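Local coordinates for protein ancestral D-type dye decolorizing peroxidase (Geotrichum candidum, PDB 7ANV) that binds haem and, as an ancestral fungal D-type dye-decolorizing peroxidase, probably uses hydrogen peroxide to oxidise dyes and other substrates, at residues N268-P273 and G448-N453; L16-E21 and L145-S150. All coordinates share one frame; numbering follows the deposited sequence.

Contact 1. Residues N268-P273 and G448-N453; sequences NPIKLP and GTDPNN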
ATOM      1  N   ASN A 268       7.309 -18.251 -19.413  1.00 25.69           N
ATOM      2  CA  ASN A 268       6.385 -17.503 -20.301  1.00 24.88           C
ATOM      3  C   ASN A 268       7.078 -16.341 -20.992  1.00 24.45           C
ATOM      4  O   ASN A 268       6.490 -15.250 -21.093  1.00 24.06           O
ATOM      5  CB  ASN A 268       5.181 -17.023 -19.502  1.00 24.73           C
ATOM      6  CG  ASN A 268       4.288 -18.190 -19.134  1.00 25.59           C
ATOM      7  OD1 ASN A 268       3.577 -18.717 -19.985  1.00 26.55           O
ATOM      8  ND2 ASN A 268       4.375 -18.643 -17.900  1.00 27.36           N
ATOM      9  N   PRO A 269       8.297 -16.509 -21.531  1.00 24.01           N
ATOM     10  CA  PRO A 269       8.958 -15.370 -22.185  1.00 23.87           C
ATOM     11  C   PRO A 269       8.138 -14.894 -23.395  1.00 23.77           C
ATOM     12  O   PRO A 269       7.628 -15.730 -24.182  1.00 24.30           O
ATOM     13  CB  PRO A 269      10.297 -15.966 -22.647  1.00 24.66           C
ATOM     14  CG  PRO A 269       9.969 -17.444 -22.849  1.00 25.67           C
ATOM     15  CD  PRO A 269       9.058 -17.767 -21.673  1.00 25.54           C
ATOM     16  N   ILE A 270       8.039 -13.586 -23.545  1.00 22.97           N
ATOM     17  CA  ILE A 270       7.475 -12.949 -24.761  1.00 22.97           C
ATOM     18  C   ILE A 270       8.459 -13.170 -25.913  1.00 23.22           C
ATOM     19  O   ILE A 270       9.667 -12.906 -25.745  1.00 22.86           O
ATOM     20  CB  ILE A 270       7.165 -11.465 -24.516  1.00 22.12           C
ATOM     21  CG1 ILE A 270       6.087 -11.323 -23.458  1.00 22.04           C
ATOM     22  CG2 ILE A 270       6.760 -10.781 -25.814  1.00 21.96           C
ATOM     23  CD1 ILE A 270       6.054  -9.968 -22.807  1.00 21.02           C
ATOM     24  N   LYS A 271       7.943 -13.677 -27.017  1.00 23.44           N
ATOM     25  CA  LYS A 271       8.651 -13.719 -28.319  1.00 25.55           C
ATOM     26  C   LYS A 271       8.028 -12.704 -29.273  1.00 23.85           C
ATOM     27  O   LYS A 271       6.877 -12.876 -29.688  1.00 23.38           O
ATOM     28  CB  LYS A 271       8.592 -15.121 -28.916  1.00 29.52           C
ATOM     29  CG  LYS A 271       9.102 -16.192 -27.973  1.00 32.96           C
ATOM     30  CD  LYS A 271       8.752 -17.615 -28.367  1.00 38.26           C
ATOM     31  CE  LYS A 271       8.661 -18.481 -27.125  1.00 42.57           C
ATOM     32  NZ  LYS A 271       8.484 -19.915 -27.465  1.00 47.42           N
ATOM     33  N   LEU A 272       8.768 -11.656 -29.569  1.00 22.99           N
ATOM     34  CA  LEU A 272       8.354 -10.582 -30.493  1.00 22.22           C
ATOM     35  C   LEU A 272       8.639 -11.045 -31.905  1.00 22.25           C
ATOM     36  O   LEU A 272       9.460 -11.942 -32.107  1.00 21.86           O
ATOM     37  CB  LEU A 272       9.132  -9.315 -30.176  1.00 22.96           C
ATOM     38  CG  LEU A 272       8.958  -8.715 -28.788  1.00 23.09           C
ATOM     39  CD1 LEU A 272       9.802  -7.470 -28.686  1.00 23.61           C
ATOM     40  CD2 LEU A 272       7.511  -8.400 -28.505  1.00 23.59           C
ATOM     41  N   PRO A 273       7.933 -10.494 -32.921  1.00 22.02           N
ATOM     42  CA  PRO A 273       8.232 -10.815 -34.301  1.00 23.14           C
ATOM     43  C   PRO A 273       9.734 -10.681 -34.598  1.00 23.38           C
ATOM     44  O   PRO A 273      10.375  -9.731 -34.189  1.00 22.91           O
ATOM     45  CB  PRO A 273       7.422  -9.787 -35.103  1.00 23.04           C
ATOM     46  CG  PRO A 273       6.267  -9.450 -34.180  1.00 22.43           C
ATOM     47  CD  PRO A 273       6.871  -9.483 -32.784  1.00 22.18           C
ATOM     48  N   GLY A 448      -3.158  -8.960 -23.319  1.00 21.56           N
ATOM     49  CA  GLY A 448      -2.356  -7.795 -23.683  1.00 20.28           C
ATOM     50  C   GLY A 448      -0.892  -7.926 -23.384  1.00 19.74           C
ATOM     51  O   GLY A 448      -0.217  -6.975 -23.691  1.00 19.71           O
ATOM     52  N   THR A 449      -0.388  -9.025 -22.793  1.00 20.03           N
ATOM     53  CA  THR A 449       1.035  -9.061 -22.384  1.00 20.52           C
ATOM     54  C   THR A 449       1.929  -9.183 -23.615  1.00 20.89           C
ATOM     55  O   THR A 449       3.059  -8.702 -23.539  1.00 20.66           O
ATOM     56  CB  THR A 449       1.321 -10.156 -21.351  1.00 20.66           C
ATOM     57  OG1 THR A 449       1.050 -11.422 -21.937  1.00 21.92           O
ATOM     58  CG2 THR A 449       0.489  -9.955 -20.122  1.00 21.16           C
ATOM     59  N   ASP A 450       1.463  -9.821 -24.677  1.00 20.88           N
ATOM     60  CA  ASP A 450       2.250  -9.884 -25.942  1.00 22.25           C
ATOM     61  C   ASP A 450       1.866  -8.673 -26.786  1.00 21.89           C
ATOM     62  O   ASP A 450       0.754  -8.622 -27.283  1.00 21.99           O
ATOM     63  CB  ASP A 450       1.987 -11.197 -26.660  1.00 23.37           C
ATOM     64  CG  ASP A 450       2.734 -11.309 -27.967  1.00 24.88           C
ATOM     65  OD1 ASP A 450       3.266 -10.282 -28.460  1.00 24.57           O
ATOM     66  OD2 ASP A 450       2.752 -12.420 -28.492  1.00 26.38           O
ATOM     67  N   PRO A 451       2.733  -7.664 -26.967  1.00 21.03           N
ATOM     68  CA  PRO A 451       2.301  -6.421 -27.612  1.00 21.58           C
ATOM     69  C   PRO A 451       1.924  -6.626 -29.076  1.00 22.46           C
ATOM     70  O   PRO A 451       1.217  -5.787 -29.624  1.00 22.86           O
ATOM     71  CB  PRO A 451       3.502  -5.482 -27.430  1.00 21.47           C
ATOM     72  CG  PRO A 451       4.668  -6.410 -27.329  1.00 21.89           C
ATOM     73  CD  PRO A 451       4.145  -7.632 -26.579  1.00 21.13           C
ATOM     74  N   ASN A 452       2.421  -7.692 -29.709  1.00 22.02           N
ATOM     75  CA  ASN A 452       2.115  -7.933 -31.148  1.00 23.62           C
ATOM     76  C   ASN A 452       0.983  -8.944 -31.274  1.00 24.59           C
ATOM     77  O   ASN A 452       0.585  -9.217 -32.456  1.00 24.90           O
ATOM     78  CB  ASN A 452       3.361  -8.326 -31.937  1.00 24.49           C
ATOM     79  CG  ASN A 452       4.399  -7.228 -31.872  1.00 25.22           C
ATOM     80  OD1 ASN A 452       5.258  -7.229 -30.995  1.00 25.57           O
ATOM     81  ND2 ASN A 452       4.277  -6.241 -32.760  1.00 24.63           N
ATOM     82  N   ASN A 453       0.452  -9.462 -30.149  1.00 23.58           N
ATOM     83  CA  ASN A 453      -0.708 -10.399 -30.184  1.00 25.33           C
ATOM     84  C   ASN A 453      -1.549 -10.152 -28.945  1.00 22.93           C
ATOM     85  O   ASN A 453      -1.624 -11.008 -28.104  1.00 23.77           O
ATOM     86  CB  ASN A 453      -0.318 -11.871 -30.254  1.00 27.30           C
ATOM     87  CG  ASN A 453       0.458 -12.203 -31.507  1.00 30.22           C
ATOM     88  OD1 ASN A 453      -0.117 -12.287 -32.594  1.00 33.42           O
ATOM     89  ND2 ASN A 453       1.758 -12.396 -31.362  1.00 32.33           N
TER
HETATM   90  O   HOH W   1       4.906 -11.206 -30.507  1.00 25.87           O
HETATM   91  O   HOH W   2       5.181 -14.249 -27.170  1.00 28.02           O

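Contact 2. Residues L16-E21 and L145-S150; sequences LPKKTE and LVAGDS. With SO4 (sulfate ion), chain H.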
ATOM      1  N   LEU A  16       7.060   8.385   7.454  1.00 18.59           N
ATOM      2  CA  LEU A  16       8.176   8.133   8.396  1.00 18.74           C
ATOM      3  C   LEU A  16       9.345   7.518   7.647  1.00 19.46           C
ATOM      4  O   LEU A  16       9.194   6.494   7.003  1.00 18.85           O
ATOM      5  CB  LEU A  16       7.702   7.192   9.504  1.00 18.90           C
ATOM      6  CG  LEU A  16       6.501   7.649  10.315  1.00 18.27           C
ATOM      7  CD1 LEU A  16       6.136   6.564  11.327  1.00 19.32           C
ATOM      8  CD2 LEU A  16       6.805   8.956  11.003  1.00 19.45           C
ATOM      9  N   PRO A  17      10.521   8.157   7.645  1.00 20.47           N
ATOM     10  CA  PRO A  17      11.689   7.603   6.958  1.00 21.38           C
ATOM     11  C   PRO A  17      12.180   6.366   7.712  1.00 20.98           C
ATOM     12  O   PRO A  17      11.996   6.309   8.924  1.00 20.72           O
ATOM     13  CB  PRO A  17      12.752   8.710   7.036  1.00 22.62           C
ATOM     14  CG  PRO A  17      12.290   9.595   8.125  1.00 22.75           C
ATOM     15  CD  PRO A  17      10.790   9.487   8.209  1.00 21.63           C
ATOM     16  N   LYS A  18      12.705   5.380   6.993  1.00 21.12           N
ATOM     17  CA  LYS A  18      12.962   4.072   7.638  1.00 20.38           C
ATOM     18  C   LYS A  18      13.902   3.193   6.821  1.00 20.83           C
ATOM     19  O   LYS A  18      13.863   3.222   5.555  1.00 20.84           O
ATOM     20  CB  LYS A  18      11.618   3.372   7.844  1.00 19.89           C
ATOM     21  CG  LYS A  18      10.902   2.911   6.586  1.00 20.52           C
ATOM     22  CD  LYS A  18       9.426   2.694   6.799  1.00 21.05           C
ATOM     23  CE  LYS A  18       8.662   2.484   5.515  1.00 21.40           C
ATOM     24  NZ  LYS A  18       7.225   2.386   5.793  1.00 20.99           N
ATOM     25  N   LYS A  19      14.650   2.361   7.532  1.00 20.97           N
ATOM     26  CA  LYS A  19      15.279   1.130   6.977  1.00 22.94           C
ATOM     27  C   LYS A  19      14.539  -0.083   7.560  1.00 21.64           C
ATOM     28  O   LYS A  19      14.594  -1.146   6.986  1.00 21.07           O
ATOM     29  CB  LYS A  19      16.765   1.104   7.335  1.00 26.49           C
ATOM     30  CG  LYS A  19      17.537   2.279   6.734  1.00 31.01           C
ATOM     31  CD  LYS A  19      19.058   2.192   6.799  1.00 36.43           C
ATOM     32  CE  LYS A  19      19.701   3.259   5.913  1.00 40.93           C
ATOM     33  NZ  LYS A  19      21.138   2.996   5.632  1.00 44.95           N
ATOM     34  N   THR A  20      13.899   0.091   8.714  1.00 21.03           N
ATOM     35  CA  THR A  20      13.144  -0.976   9.402  1.00 20.12           C
ATOM     36  C   THR A  20      11.953  -0.339  10.112  1.00 19.60           C
ATOM     37  O   THR A  20      12.012   0.846  10.495  1.00 18.42           O
ATOM     38  CB  THR A  20      14.045  -1.767  10.363  1.00 21.16           C
ATOM     39  OG1 THR A  20      13.320  -2.873  10.902  1.00 21.35           O
ATOM     40  CG2 THR A  20      14.586  -0.938  11.507  1.00 20.78           C
ATOM     41  N   GLU A  21      10.904  -1.109  10.311  1.00 18.93           N
ATOM     42  CA  GLU A  21       9.684  -0.560  10.925  1.00 19.54           C
ATOM     43  C   GLU A  21       8.991  -1.722  11.614  1.00 20.09           C
ATOM     44  O   GLU A  21       8.858  -2.775  10.975  1.00 21.91           O
ATOM     45  CB  GLU A  21       8.821   0.082   9.836  1.00 19.81           C
ATOM     46  CG  GLU A  21       7.597   0.800  10.357  1.00 20.32           C
ATOM     47  CD  GLU A  21       6.824   1.451   9.210  1.00 22.74           C
ATOM     48  OE1 GLU A  21       6.942   0.948   8.053  1.00 22.01           O
ATOM     49  OE2 GLU A  21       6.090   2.422   9.488  1.00 25.05           O
ATOM     50  N   LEU A 145       3.085   2.248  15.202  1.00 17.72           N
ATOM     51  CA  LEU A 145       4.113   2.133  14.143  1.00 18.49           C
ATOM     52  C   LEU A 145       5.402   2.727  14.684  1.00 18.28           C
ATOM     53  O   LEU A 145       5.395   3.910  15.114  1.00 18.56           O
ATOM     54  CB  LEU A 145       3.703   3.019  12.957  1.00 20.17           C
ATOM     55  CG  LEU A 145       2.520   2.654  12.104  1.00 22.70           C
ATOM     56  CD1 LEU A 145       1.230   3.002  12.846  1.00 23.06           C
ATOM     57  CD2 LEU A 145       2.627   3.439  10.788  1.00 22.39           C
ATOM     58  N   VAL A 146       6.483   1.992  14.650  1.00 17.44           N
ATOM     59  CA  VAL A 146       7.797   2.554  15.038  1.00 18.45           C
ATOM     60  C   VAL A 146       8.769   2.320  13.869  1.00 18.96           C
ATOM     61  O   VAL A 146       9.101   1.167  13.563  1.00 19.87           O
ATOM     62  CB  VAL A 146       8.307   1.940  16.362  1.00 19.16           C
ATOM     63  CG1 VAL A 146       9.576   2.647  16.803  1.00 20.43           C
ATOM     64  CG2 VAL A 146       7.241   1.983  17.457  1.00 18.55           C
ATOM     65  N   ALA A 147       9.213   3.398  13.247  1.00 19.62           N
ATOM     66  CA  ALA A 147      10.087   3.394  12.057  1.00 20.41           C
ATOM     67  C   ALA A 147      11.466   3.914  12.482  1.00 22.16           C
ATOM     68  O   ALA A 147      11.540   4.732  13.380  1.00 25.24           O
ATOM     69  CB  ALA A 147       9.465   4.270  11.003  1.00 20.79           C
ATOM     70  N   GLY A 148      12.545   3.367  11.956  1.00 21.03           N
ATOM     71  CA  GLY A 148      13.874   3.830  12.358  1.00 21.69           C
ATOM     72  C   GLY A 148      14.942   3.463  11.364  1.00 21.43           C
ATOM     73  O   GLY A 148      14.695   2.707  10.398  1.00 20.63           O
ATOM     74  N   ASP A 149      16.125   3.965  11.646  1.00 21.75           N
ATOM     75  CA  ASP A 149      17.339   3.725  10.852  1.00 23.71           C
ATOM     76  C   ASP A 149      17.872   2.304  11.075  1.00 23.44           C
ATOM     77  O   ASP A 149      18.649   1.843  10.247  1.00 23.83           O
ATOM     78  CB  ASP A 149      18.399   4.739  11.257  1.00 24.55           C
ATOM     79  CG  ASP A 149      18.837   4.551  12.698  1.00 26.32           C
ATOM     80  OD1 ASP A 149      18.044   4.937  13.590  1.00 26.81           O
ATOM     81  OD2 ASP A 149      19.965   4.037  12.906  1.00 28.13           O
ATOM     82  N   SER A 150      17.522   1.656  12.188  1.00 22.94           N
ATOM     83  CA  SER A 150      18.173   0.390  12.612  1.00 23.75           C
ATOM     84  C   SER A 150      17.251  -0.366  13.563  1.00 23.56           C
ATOM     85  O   SER A 150      16.349   0.261  14.181  1.00 22.34           O
ATOM     86  CB  SER A 150      19.517   0.661  13.267  1.00 23.84           C
ATOM     87  OG  SER A 150      19.384   1.396  14.460  1.00 24.22           O
TER
HETATM   88  S   SO4 H 607      12.623   6.871   3.167  1.00 58.59           S
HETATM   89  O1  SO4 H 607      12.864   6.136   1.953  1.00 63.53           O
HETATM   90  O2  SO4 H 607      11.343   7.529   3.076  1.00 61.90           O
HETATM   91  O3  SO4 H 607      13.656   7.860   3.351  1.00 61.78           O
HETATM   92  O4  SO4 H 607      12.630   5.965   4.283  1.00 50.30           O

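Contact 1. Residues N268-P273 and G448-N453
From Ile270 to Pro273 one loop runs beside Thr449 to Asn452 of another in nearly the same direction, 6° apart, with the CA atoms of Ile270 and Asp450 6.2 Å from each other. The second loop folds here into a type I beta turn from Asp450 to Asn453. An Asx turn overlaps it: Asp450 OD1 accepts the backbone N of Asn452, two residues on. The other carboxylate oxygen, OD2, takes the ND2 of Asn453 in an almost straight bond, 169° at the hydrogen. Both donors come from the same side of the carboxylate plane, well out of it. The two bonds fix the acid within its own turn.

The two loops are joined by water and apolar packing. One water donates to Lys271 O at 2.7 Å and to Asp450 OD1 at 2.8 Å. A second accepts from Lys271 N and gives a weak bond to Asp450 OD2. The carboxylate thus reaches the Lys271 backbone by two water bridges.

Beside the water bridges, Ile270 sets CD1 3.3 Å from Thr449 O, a carbonyl that also receives Arg289 NE from helix 279-291. Ile270 CG2 lies against Pro451 CD. Leu272 crosses the Pro451 ring at about a right angle, with CD2 3.7 Å from CG of that proline. At the exposed end, the Asn452 amide lies against the Pro273 ring. CG of Asn452 stands beside its own backbone N (chi1 -60°), which brings Asn452 OD1 to 3.3 Å from Pro273 CD.

Contact 2. Residues L16-E21 and L145-S150
Glu21 holds its CG anti to the backbone N (chi1 -175°) and brings its extended chain against Ala147, Glu21 CG to Ala147 CB 4.0 Å. Lys18 CG instead sits between its backbone N and carbonyl carbon (chi1 69°). The extended chain beyond it carries NZ to Glu21 OE1, where they form a salt bridge of 2.7 Å. The backbones meet at a classic beta bulge, at the start of strand 20-28 in the four-stranded antiparallel sheet of the DyP alpha+beta barrel domain.

Lys19 and Thr20 both face Gly148 at the bulge. Gly148 O accepts two backbone donors, Lys19 N at 2.9 Å and Thr20 N at 3.2 Å. The Lys19 donor is tilted 28° from the carbonyl plane, while the Thr20 donor comes nearly along the C=O axis. Gly148 N returns a bond to Thr20 O, completing the hydrogen-bonded pair. Glu21 and Ala147 form the next pair, non-hydrogen-bonded, with the CA of Glu21 3.2 Å from Val146 O.

Ala147 CB is covered by Leu16 CB and Lys18 CB. On the face of Glu21 and Ala147, the glutamate lies side by side with Leu145. The Lys18 ammonium also donates to the backbone carbonyls of Arg368 and Gly369, so this end of the sheet is tied to strand 366-372.

On the other face, Thr20 turns CG2 onto the Ser150 carbonyl group, while its OG1 bonds to Gly182 O of strand 174-183. Ser150 occupies the N-cap position of helix 151-164. Outside the sheet, a sulfate, probably from the crystallisation liquor, is held by Arg55, and sulfate O4 accepts Lys18 N at 2.8 Å.

Overall arrangement
Contact 2 comes first along the chain and closes before contact 1 opens. Their centres are about 41 Å apart and their nearest atoms about 29 Å, so they do not touch. Contact 2 pairs two central strands, 20-28 and 142-148, of the first antiparallel sheet. Contact 1 belongs to no sheet. It joins the loop after helix 258-267 to the loop between strands 445-446 and 458-459, about 29 Å from the chain centre. Strand 247-256 of the second sheet leads into that helix. One contact therefore helps build the domain framework, while the other ties together peripheral loops far apart in sequence.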